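PDB 5KOL: inactive PncC family protein from Escherichia coli O157:H7, which is of unknown function but belongs to the CinA family and probably lacks nicotinamide-nucleotide amidohydrolase activity. Local coordinates for residues K93-M98 / W133-I138. Sequence-based numbering, arbitrary orientation.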
loop_
_atom_site.group_PDB
_atom_site.type_symbol
_atom_site.label_atom_id
_atom_site.label_comp_id
_atom_site.label_asym_id
_atom_site.label_seq_id
_atom_site.Cartn_x
_atom_site.Cartn_y
_atom_site.Cartn_z
ATOM N N LYS A 93 19.506 6.274 6.621
ATOM C CA LYS A 93 19.485 7.186 5.483
ATOM C C LYS A 93 18.335 6.871 4.535
ATOM O O LYS A 93 17.616 7.778 4.097
ATOM C CB LYS A 93 20.836 7.131 4.759
ATOM C CG LYS A 93 20.915 7.957 3.481
ATOM C CD LYS A 93 20.788 9.450 3.721
ATOM C CE LYS A 93 21.206 10.238 2.476
ATOM N NZ LYS A 93 21.025 11.717 2.605
ATOM N N VAL A 94 18.124 5.589 4.215
ATOM C CA VAL A 94 17.092 5.250 3.240
ATOM C C VAL A 94 15.698 5.527 3.812
ATOM O O VAL A 94 14.800 6.035 3.120
ATOM C CB VAL A 94 17.266 3.783 2.795
ATOM C CG1 VAL A 94 16.051 3.305 2.004
ATOM C CG2 VAL A 94 18.548 3.647 1.957
ATOM N N ALA A 95 15.502 5.231 5.089
ATOM C CA ALA A 95 14.226 5.557 5.725
ATOM C C ALA A 95 13.920 7.051 5.596
ATOM O O ALA A 95 12.815 7.444 5.203
ATOM C CB ALA A 95 14.275 5.131 7.203
ATOM N N ALA A 96 14.905 7.901 5.919
ATOM C CA ALA A 96 14.721 9.343 5.793
ATOM C C ALA A 96 14.349 9.734 4.364
ATOM O O ALA A 96 13.398 10.498 4.143
ATOM C CB ALA A 96 15.988 10.075 6.256
ATOM N N GLU A 97 15.081 9.213 3.372
ATOM C CA GLU A 97 14.731 9.509 1.978
ATOM C C GLU A 97 13.350 8.993 1.605
ATOM O O GLU A 97 12.663 9.617 0.780
ATOM C CB GLU A 97 15.762 8.934 1.007
ATOM C CG GLU A 97 17.137 9.508 1.173
ATOM C CD GLU A 97 18.097 8.900 0.188
ATOM O OE1 GLU A 97 18.703 7.890 0.579
ATOM O OE2 GLU A 97 18.250 9.428 -0.933
ATOM N N MET A 98 12.934 7.837 2.139
ATOM C CA MET A 98 11.586 7.394 1.798
ATOM C C MET A 98 10.549 8.364 2.340
ATOM O O MET A 98 9.537 8.624 1.684
ATOM C CB MET A 98 11.269 5.980 2.298
ATOM C CG MET A 98 12.047 4.859 1.633
ATOM S SD MET A 98 11.997 3.275 2.543
ATOM C CE MET A 98 10.225 2.888 2.404
ATOM N N TRP A 133 14.105 0.285 10.718
ATOM C CA TRP A 133 14.349 1.724 10.733
ATOM C C TRP A 133 13.083 2.492 10.382
ATOM O O TRP A 133 12.330 2.093 9.497
ATOM C CB TRP A 133 15.449 2.082 9.748
ATOM C CG TRP A 133 16.812 1.991 10.344
ATOM C CD1 TRP A 133 17.700 0.967 10.206
ATOM C CD2 TRP A 133 17.440 2.961 11.197
ATOM N NE1 TRP A 133 18.853 1.245 10.905
ATOM C CE2 TRP A 133 18.718 2.462 11.525
ATOM C CE3 TRP A 133 17.043 4.204 11.714
ATOM C CZ2 TRP A 133 19.615 3.165 12.354
ATOM C CZ3 TRP A 133 17.940 4.908 12.535
ATOM C CH2 TRP A 133 19.207 4.382 12.847
ATOM N N PHE A 134 12.866 3.611 11.060
ATOM C CA PHE A 134 11.677 4.421 10.846
ATOM C C PHE A 134 12.092 5.850 10.556
ATOM O O PHE A 134 13.119 6.310 11.049
ATOM C CB PHE A 134 10.770 4.417 12.079
ATOM C CG PHE A 134 10.292 3.049 12.501
ATOM C CD1 PHE A 134 11.087 2.233 13.286
ATOM C CD2 PHE A 134 9.022 2.619 12.163
ATOM C CE1 PHE A 134 10.641 0.972 13.694
ATOM C CE2 PHE A 134 8.552 1.363 12.570
ATOM C CZ PHE A 134 9.364 0.541 13.337
ATOM N N ALA A 135 11.272 6.573 9.795
ATOM C CA ALA A 135 11.485 8.010 9.645
ATOM C C ALA A 135 10.140 8.723 9.600
ATOM O O ALA A 135 9.141 8.171 9.117
ATOM C CB ALA A 135 12.323 8.340 8.379
ATOM N N TRP A 136 10.118 9.954 10.124
ATOM C CA TRP A 136 8.940 10.815 10.084
ATOM C C TRP A 136 9.330 12.214 9.631
ATOM O O TRP A 136 10.324 12.764 10.106
ATOM C CB TRP A 136 8.265 10.934 11.459
ATOM C CG TRP A 136 7.928 9.603 12.096
ATOM C CD1 TRP A 136 6.725 8.972 12.086
ATOM C CD2 TRP A 136 8.823 8.758 12.835
ATOM N NE1 TRP A 136 6.806 7.773 12.772
ATOM C CE2 TRP A 136 8.085 7.625 13.246
ATOM C CE3 TRP A 136 10.169 8.866 13.216
ATOM C CZ2 TRP A 136 8.654 6.599 13.991
ATOM C CZ3 TRP A 136 10.735 7.844 13.954
ATOM C CH2 TRP A 136 9.980 6.724 14.335
ATOM N N HIS A 137 8.520 12.796 8.751
ATOM C CA HIS A 137 8.660 14.183 8.327
ATOM C C HIS A 137 7.520 14.977 8.947
ATOM O O HIS A 137 6.348 14.645 8.741
ATOM C CB HIS A 137 8.623 14.309 6.804
ATOM C CG HIS A 137 8.727 15.722 6.310
ATOM N ND1 HIS A 137 9.896 16.251 5.803
ATOM C CD2 HIS A 137 7.806 16.715 6.239
ATOM C CE1 HIS A 137 9.692 17.507 5.447
ATOM N NE2 HIS A 137 8.432 17.814 5.697
ATOM N N ILE A 138 7.859 16.001 9.719
ATOM C CA ILE A 138 6.870 16.875 10.341
ATOM C C ILE A 138 7.368 18.303 10.255
ATOM O O ILE A 138 8.509 18.585 10.636
ATOM C CB ILE A 138 6.610 16.526 11.815
ATOM C CG1 ILE A 138 6.549 15.020 12.016
ATOM C CG2 ILE A 138 5.347 17.231 12.292
ATOM C CD1 ILE A 138 6.666 14.600 13.440
#
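Ala95 O, a backbone carbonyl oxygen of helix 92-106, meets the methyl of Ala135 at 3.3 Å from its CB, a van der Waals touch and not a hydrogen bond. That methyl presses on the helix backbone itself: Ala96 N lies 3.6 Å from Ala135 CB, and Ala95 CB lies 3.9 Å from the same carbon. With nothing bulkier than two alanines at the crossing, the axes of segments 93-98 and 133-138 come within 6.9 Å, their N-to-C directions 34° apart. Two residues earlier on the strand, Trp133 offers its CB methylene to Ala95 CB at 4.1 Å. Its CG stands anti to the carbonyl carbon (chi1 -87°), which carries the indole off toward Thr144 and Val146 of strand 141-148. This is the helix-on-sheet layer of an alpha/beta fold, in which a mixed sheet has helix 92-106 on one face and helix 153-171 on the other. Ala135 is held in the sheet by backbone hydrogen bonding with Ala113 of strand 110-116, and Ala95 also touches Thr115 of the same strand. Phe134 and Trp136 point away from helix 92-106: the Phe134 ring meets Phe163, and Trp136 NE1 hydrogen-bonds to Ala164 O.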